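Local coordinates for GrpB family protein (Enterococcus faecalis, PDB 2NRK) that is of unknown function but belongs to the GrpB (UPF0157) family, grouped in the nucleotidyltransferase clan, so that a nucleotidyl-transfer role is possible but unproven, at residues Q12-W15 / V16-E20; E21-Q24 / A25-I29; R125-P128 / A129-T132. One frame throughout, in Å; residues are numbered along the deposited sequence. Where two conformers were deposited one is given.

Contact 1: Q12-W15 / V16-E20; sequences QPAW and VEQFE
The amide nitrogen of Q18 comes to the edge of the W15 indole, near its plane, in the first turn of the amino-terminal alpha-helix, a worked example of how neighbouring turns are fitted together by i to i+3 and i to i+4 contacts. The indole ring and the carboxamide stand nearly upright to one another, their planes 80° apart, and NE2 of Q18 lies 3.6 Å from CD1 of W15. Both groups owe their places to similar first torsions: in W15 and in Q18 alike, CG sits beside the backbone N and opposite the carbonyl carbon (chi1 near -70°). CG of Q18 lies 3.4 Å from A14 O, and from there the extended glutamine chain runs back toward the start of the helix, past that carbonyl, until OE1 comes to 3.9 Å from the methyl of A14. One face of the indole carries CB of Q12, offset toward the rim. Beyond the two segments, the tryptophan is buried against T43, P52 and I54 and meets the ring of Y11 at a steep angle, while F19 stacks on H39, so this flank of the helix is turned to the sheet. E17, with a similarly extended chain, lies alongside A14, its CB 3.3 Å from A14 O and, in the conformer given, its CD 4.1 Å from the alanine CB. The backbone bond from Q18 N to A14 O is 3.0 Å long. The turn at P13 is bonded differently: V16 N bonds to P13 O at 3.2 Å, an i to i+3 bond, with the valine CG2 3.6 Å from that same oxygen.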
loop_
_atom_site.group_PDB
_atom_site.type_symbol
_atom_site.label_atom_id
_atom_site.label_comp_id
_atom_site.label_asym_id
_atom_site.label_seq_id
_atom_site.Cartn_x
_atom_site.Cartn_y
_atom_site.Cartn_z
ATOM N N GLN A 12 4.191 -27.827 1.320
ATOM C CA GLN A 12 3.266 -28.715 0.607
ATOM C C GLN A 12 2.647 -27.983 -0.597
ATOM O O GLN A 12 1.880 -27.043 -0.409
ATOM C CB GLN A 12 2.161 -29.204 1.549
ATOM C CG GLN A 12 2.670 -29.982 2.768
ATOM C CD GLN A 12 1.549 -30.362 3.730
ATOM O OE1 GLN A 12 0.479 -30.801 3.302
ATOM N NE2 GLN A 12 1.795 -30.213 5.041
ATOM N N PRO A 13 2.978 -28.408 -1.840
ATOM C CA PRO A 13 2.376 -27.733 -2.994
ATOM C C PRO A 13 0.860 -27.714 -2.940
ATOM O O PRO A 13 0.249 -26.807 -3.521
ATOM C CB PRO A 13 2.836 -28.585 -4.203
ATOM C CG PRO A 13 4.061 -29.272 -3.757
ATOM C CD PRO A 13 3.928 -29.466 -2.248
ATOM N N ALA A 14 0.264 -28.686 -2.238
ATOM C CA ALA A 14 -1.180 -28.777 -2.092
ATOM C C ALA A 14 -1.786 -27.585 -1.355
ATOM O O ALA A 14 -2.998 -27.347 -1.472
ATOM C CB ALA A 14 -1.573 -30.062 -1.372
ATOM N N TRP A 15 -0.966 -26.855 -0.589
ATOM C CA TRP A 15 -1.480 -25.678 0.104
ATOM C C TRP A 15 -2.099 -24.680 -0.881
ATOM O O TRP A 15 -3.032 -23.947 -0.540
ATOM C CB TRP A 15 -0.340 -25.007 0.884
ATOM C CG TRP A 15 0.084 -25.821 2.088
ATOM C CD1 TRP A 15 -0.658 -26.742 2.775
ATOM C CD2 TRP A 15 1.340 -25.722 2.765
ATOM N NE1 TRP A 15 0.086 -27.258 3.835
ATOM C CE2 TRP A 15 1.301 -26.622 3.864
ATOM C CE3 TRP A 15 2.482 -24.931 2.571
ATOM C CZ2 TRP A 15 2.400 -26.809 4.728
ATOM C CZ3 TRP A 15 3.570 -25.095 3.445
ATOM C CH2 TRP A 15 3.515 -26.031 4.508
ATOM N N VAL A 16 -1.556 -24.640 -2.096
ATOM C CA VAL A 16 -2.097 -23.744 -3.129
ATOM C C VAL A 16 -3.530 -24.162 -3.526
ATOM O O VAL A 16 -4.397 -23.300 -3.701
ATOM C CB VAL A 16 -1.164 -23.669 -4.356
ATOM C CG1 VAL A 16 -1.738 -22.688 -5.385
ATOM C CG2 VAL A 16 0.250 -23.181 -3.893
ATOM N N GLU A 17 -3.737 -25.475 -3.669
ATOM C CA GLU A 17 -5.058 -26.063 -3.968
ATOM C C GLU A 17 -6.031 -25.689 -2.867
ATOM O O GLU A 17 -7.130 -25.198 -3.133
ATOM C CB GLU A 17 -4.989 -27.601 -4.042
ATOM C CG GLU A 17 -3.822 -28.144 -4.833
ATOM C CD GLU A 17 -3.736 -29.665 -4.878
ATOM O OE1 GLU A 17 -4.627 -30.356 -4.331
ATOM O OE2 GLU A 17 -2.754 -30.159 -5.474
ATOM N N GLN A 18 -5.597 -25.933 -1.628
ATOM C CA GLN A 18 -6.384 -25.657 -0.431
ATOM C C GLN A 18 -6.771 -24.190 -0.370
ATOM O O GLN A 18 -7.925 -23.872 -0.059
ATOM C CB GLN A 18 -5.607 -26.065 0.826
ATOM C CG GLN A 18 -5.442 -27.579 0.891
ATOM C CD GLN A 18 -4.395 -28.026 1.898
ATOM O OE1 GLN A 18 -3.741 -29.058 1.698
ATOM N NE2 GLN A 18 -4.231 -27.270 2.968
ATOM N N PHE A 19 -5.820 -23.302 -0.667
ATOM C CA PHE A 19 -6.106 -21.892 -0.701
ATOM C C PHE A 19 -7.197 -21.582 -1.749
ATOM O O PHE A 19 -8.178 -20.939 -1.452
ATOM C CB PHE A 19 -4.858 -21.050 -1.002
ATOM C CG PHE A 19 -5.214 -19.644 -1.420
ATOM C CD1 PHE A 19 -5.599 -18.723 -0.473
ATOM C CD2 PHE A 19 -5.270 -19.280 -2.765
ATOM C CE1 PHE A 19 -6.009 -17.431 -0.833
ATOM C CE2 PHE A 19 -5.690 -17.965 -3.124
ATOM C CZ PHE A 19 -6.057 -17.067 -2.171
ATOM N N GLU A 20 -6.992 -22.025 -2.988
ATOM C CA GLU A 20 -7.907 -21.654 -4.064
ATOM C C GLU A 20 -9.337 -22.179 -3.832
ATOM O O GLU A 20 -10.301 -21.467 -4.088
ATOM C CB GLU A 20 -7.296 -22.054 -5.396
ATOM C CG GLU A 20 -6.110 -21.100 -5.640
ATOM C CD GLU A 20 -5.599 -21.152 -7.026
ATOM O OE1 GLU A 20 -6.056 -22.033 -7.765
ATOM O OE2 GLU A 20 -4.701 -20.358 -7.364
#

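Contact 2: E21-Q24 / A25-I29; sequences EEAQ and ALKQI
Four successive i to i+4 bonds join 21-24 to 25-29 as regular alpha-helix, with A25, L26, K27 and Q28 donating to the carbonyls of E21, E22, A23 and Q24; the shortest, L26 N to E22 O, spans 2.9 Å. In this amphipathic part of helix 14-30, side chains one turn apart illustrate how a chain can lean back over the carbonyl that its own backbone N-H engages. L26 does so on the buried flank: its CG stands beside the backbone N (chi1 -65°) and reaches 3.3 Å from E22 O. K27 repeats the move on the exposed side, but its longer chain is extended, carrying CG, CD and CE past A23 O until CE comes within 4.5 Å of the A23 methyl. E22 behaves differently. Its CG is anti to the backbone N (chi1 -174°), and a bend at chi2 (71°) brings OE1 to 3.8 Å from CB of A25, a plain van der Waals touch. The other carboxylate oxygen, OE2, has its partners elsewhere, in a salt bridge with K94 and a hydrogen bond from Y78 OH, which together would be expected to stabilise the negative charge and hold the group in place. F56 receives both E22 and L26, and F73 and V103 also border the leucine, so this flank of the helix packs against the sheet and helix 70-75. On the exposed side, CG of Q28 lies 3.4 Å from Q24 O.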
loop_
_atom_site.group_PDB
_atom_site.type_symbol
_atom_site.label_atom_id
_atom_site.label_comp_id
_atom_site.label_asym_id
_atom_site.label_seq_id
_atom_site.Cartn_x
_atom_site.Cartn_y
_atom_site.Cartn_z
ATOM N N GLU A 21 -9.456 -23.377 -3.281
ATOM C CA GLU A 21 -10.758 -23.990 -3.023
ATOM C C GLU A 21 -11.518 -23.139 -1.991
ATOM O O GLU A 21 -12.706 -22.810 -2.152
ATOM C CB GLU A 21 -10.530 -25.366 -2.445
ATOM C CG GLU A 21 -11.773 -26.188 -2.226
ATOM C CD GLU A 21 -11.463 -27.695 -2.230
ATOM O OE1 GLU A 21 -10.625 -28.152 -3.063
ATOM O OE2 GLU A 21 -12.064 -28.419 -1.407
ATOM N N GLU A 22 -10.832 -22.833 -0.895
ATOM C CA GLU A 22 -11.514 -22.099 0.151
ATOM C C GLU A 22 -11.729 -20.648 -0.267
ATOM O O GLU A 22 -12.704 -20.009 0.153
ATOM C CB GLU A 22 -10.740 -22.210 1.481
ATOM C CG GLU A 22 -11.466 -21.575 2.692
ATOM C CD GLU A 22 -12.708 -22.377 3.152
ATOM O OE1 GLU A 22 -13.126 -23.356 2.468
ATOM O OE2 GLU A 22 -13.265 -22.029 4.227
ATOM N N ALA A 23 -10.812 -20.091 -1.060
ATOM C CA ALA A 23 -10.999 -18.709 -1.490
ATOM C C ALA A 23 -12.344 -18.580 -2.251
ATOM O O ALA A 23 -13.083 -17.604 -2.075
ATOM C CB ALA A 23 -9.828 -18.212 -2.354
ATOM N N GLN A 24 -12.675 -19.571 -3.074
ATOM C CA GLN A 24 -13.930 -19.563 -3.828
ATOM C C GLN A 24 -15.120 -19.610 -2.854
ATOM O O GLN A 24 -16.112 -18.884 -3.014
ATOM C CB GLN A 24 -13.964 -20.768 -4.779
ATOM C CG GLN A 24 -14.774 -20.585 -6.068
ATOM C CD GLN A 24 -14.711 -21.818 -6.962
ATOM O OE1 GLN A 24 -14.858 -22.944 -6.487
ATOM N NE2 GLN A 24 -14.480 -21.611 -8.256
ATOM N N ALA A 25 -15.013 -20.478 -1.852
ATOM C CA ALA A 25 -16.062 -20.623 -0.838
ATOM C C ALA A 25 -16.292 -19.284 -0.136
ATOM O O ALA A 25 -17.449 -18.867 0.052
ATOM C CB ALA A 25 -15.697 -21.725 0.162
ATOM N N LEU A 26 -15.203 -18.606 0.249
ATOM C CA LEU A 26 -15.288 -17.292 0.891
ATOM C C LEU A 26 -15.947 -16.236 -0.002
ATOM O O LEU A 26 -16.823 -15.483 0.450
ATOM C CB LEU A 26 -13.901 -16.808 1.349
ATOM C CG LEU A 26 -13.289 -17.691 2.438
ATOM C CD1 LEU A 26 -11.820 -17.260 2.648
ATOM C CD2 LEU A 26 -14.081 -17.555 3.727
ATOM N N LYS A 27 -15.553 -16.200 -1.275
ATOM C CA LYS A 27 -16.153 -15.261 -2.222
ATOM C C LYS A 27 -17.650 -15.487 -2.400
ATOM O O LYS A 27 -18.398 -14.527 -2.612
ATOM C CB LYS A 27 -15.464 -15.372 -3.571
ATOM C CG LYS A 27 -14.067 -14.795 -3.580
ATOM C CD LYS A 27 -13.318 -15.163 -4.861
ATOM C CE LYS A 27 -11.817 -14.964 -4.682
ATOM N NZ LYS A 27 -11.090 -15.187 -5.981
ATOM N N GLN A 28 -18.099 -16.743 -2.316
ATOM C CA GLN A 28 -19.528 -17.029 -2.500
ATOM C C GLN A 28 -20.318 -16.327 -1.405
ATOM O O GLN A 28 -21.441 -15.885 -1.629
ATOM C CB GLN A 28 -19.851 -18.533 -2.465
ATOM C CG GLN A 28 -19.395 -19.321 -3.693
ATOM C CD GLN A 28 -19.932 -20.762 -3.688
ATOM O OE1 GLN A 28 -20.465 -21.255 -4.710
ATOM N NE2 GLN A 28 -19.796 -21.441 -2.553
ATOM N N ILE A 29 -19.715 -16.242 -0.217
ATOM C CA ILE A 29 -20.379 -15.654 0.954
ATOM C C ILE A 29 -20.293 -14.139 0.937
ATOM O O ILE A 29 -21.287 -13.454 1.196
ATOM C CB ILE A 29 -19.792 -16.216 2.276
ATOM C CG1 ILE A 29 -20.151 -17.701 2.406
ATOM C CG2 ILE A 29 -20.264 -15.413 3.500
ATOM C CD1 ILE A 29 -19.283 -18.408 3.423
#

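Contact 3: R125-P128 / A129-T132; sequences RENP and AIAT
N127 and I130 lie side by side and point the same way, three residues apart where the chain passes from one helix to the next. The asparagine can be followed outward. Its CB makes the closest side-chain touch, 3.7 Å from CD1 of I130, and is also near the isoleucine CB. The next atom, CG, stays beside the backbone N (chi1 -71°), which keeps the amide next to the isoleucine, with CG 4.0 Å from the same CD1 methyl. At the tip the two branches part company: OD1 remains at 4.0 Å from CD1, whereas ND2 is hydrogen-bonded to the carbonyl oxygen of Y123, in the last turn of the preceding helix. ND2 thereby ties the junction back to helix 111-126, while CB packs forward on I130 of the new helix. This is a helix-helix junction, with N127 at the N-cap position of helix 128-142 and P128 as the first residue inside it, a place that suits proline because no backbone N-H is required there. The asparagine side chain makes no capping bond; its main-chain oxygen instead accepts the first helical bond, from A131 N at 3.0 Å. A weak second bond comes to this oxygen from I130 N, its N-H...O angle being 121°. I130 extends the packing to Y123 and L124 of the preceding helix and to I163 and E166 of helix 157-171. One residue further on, T132 N bonds to P128 O at 2.8 Å, and the threonine OG1 stands 2.9 Å from this P128 oxygen.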
loop_
_atom_site.group_PDB
_atom_site.type_symbol
_atom_site.label_atom_id
_atom_site.label_comp_id
_atom_site.label_asym_id
_atom_site.label_seq_id
_atom_site.Cartn_x
_atom_site.Cartn_y
_atom_site.Cartn_z
ATOM N N ARG A 125 9.056 -14.530 -1.290
ATOM C CA ARG A 125 9.014 -15.183 -2.596
ATOM C C ARG A 125 10.214 -14.810 -3.444
ATOM O O ARG A 125 10.679 -15.646 -4.224
ATOM C CB ARG A 125 7.746 -14.781 -3.355
ATOM C CG ARG A 125 6.480 -15.453 -2.805
ATOM C CD ARG A 125 5.249 -14.930 -3.537
ATOM N NE ARG A 125 4.053 -15.723 -3.219
ATOM C CZ ARG A 125 2.854 -15.561 -3.787
ATOM N NH1 ARG A 125 2.651 -14.575 -4.676
ATOM N NH2 ARG A 125 1.836 -16.371 -3.457
ATOM N N GLU A 126 10.701 -13.573 -3.304
ATOM C CA GLU A 126 11.851 -13.084 -4.119
ATOM C C GLU A 126 13.231 -13.317 -3.494
ATOM O O GLU A 126 14.279 -13.051 -4.124
ATOM C CB GLU A 126 11.696 -11.585 -4.418
ATOM C CG GLU A 126 10.418 -11.184 -5.120
ATOM C CD GLU A 126 10.295 -11.685 -6.551
ATOM O OE1 GLU A 126 11.311 -12.110 -7.166
ATOM O OE2 GLU A 126 9.155 -11.636 -7.072
ATOM N N ASN A 127 13.243 -13.810 -2.258
ATOM C CA ASN A 127 14.465 -13.960 -1.477
ATOM C C ASN A 127 14.514 -15.339 -0.842
ATOM O O ASN A 127 14.341 -15.468 0.360
ATOM C CB ASN A 127 14.547 -12.852 -0.407
ATOM C CG ASN A 127 14.822 -11.506 -1.021
ATOM O OD1 ASN A 127 15.992 -11.170 -1.281
ATOM N ND2 ASN A 127 13.767 -10.760 -1.334
ATOM N N PRO A 128 14.776 -16.380 -1.655
ATOM C CA PRO A 128 14.788 -17.758 -1.133
ATOM C C PRO A 128 15.769 -17.982 0.017
ATOM O O PRO A 128 15.477 -18.779 0.905
ATOM C CB PRO A 128 15.156 -18.608 -2.373
ATOM C CG PRO A 128 15.845 -17.620 -3.332
ATOM C CD PRO A 128 15.054 -16.344 -3.105
ATOM N N ALA A 129 16.897 -17.265 0.046
ATOM C CA ALA A 129 17.849 -17.409 1.152
ATOM C C ALA A 129 17.240 -16.944 2.481
ATOM O O ALA A 129 17.459 -17.564 3.513
ATOM C CB ALA A 129 19.175 -16.664 0.866
ATOM N N ILE A 130 16.475 -15.854 2.427
ATOM C CA ILE A 130 15.793 -15.354 3.605
ATOM C C ILE A 130 14.672 -16.319 4.012
ATOM O O ILE A 130 14.510 -16.614 5.206
ATOM C CB ILE A 130 15.242 -13.927 3.383
ATOM C CG1 ILE A 130 16.435 -12.977 3.158
ATOM C CG2 ILE A 130 14.458 -13.496 4.607
ATOM C CD1 ILE A 130 16.020 -11.536 2.745
ATOM N N ALA A 131 13.921 -16.812 3.031
ATOM C CA ALA A 131 12.886 -17.808 3.327
ATOM C C ALA A 131 13.514 -19.050 3.990
ATOM O O ALA A 131 12.962 -19.591 4.932
ATOM C CB ALA A 131 12.129 -18.193 2.074
ATOM N N THR A 132 14.678 -19.491 3.503
ATOM C CA THR A 132 15.359 -20.647 4.091
ATOM C C THR A 132 15.760 -20.373 5.541
ATOM O O THR A 132 15.593 -21.239 6.400
ATOM C CB THR A 132 16.546 -21.062 3.225
ATOM O OG1 THR A 132 16.035 -21.466 1.948
ATOM C CG2 THR A 132 17.318 -22.217 3.879
#

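Overall arrangement
Contacts 1 and 2 are consecutive parts of one helix, 14-30, with centres 14 Å apart; their segments adjoin in sequence but do not otherwise touch. Both turn one flank to the sheet, and strand 54-60 meets side chains from each: I54 in contact 1, F56 in both. Contact 3 belongs to the helical part that follows the sheet strands in sequence, at the junction of helices 111-126 and 128-142. Its centre is about 19 Å from that of contact 1 and 29 Å from that of contact 2, with nearest atoms about 7 and 12 Å apart. Together they contrast continuous helix with a helix restarted after a break.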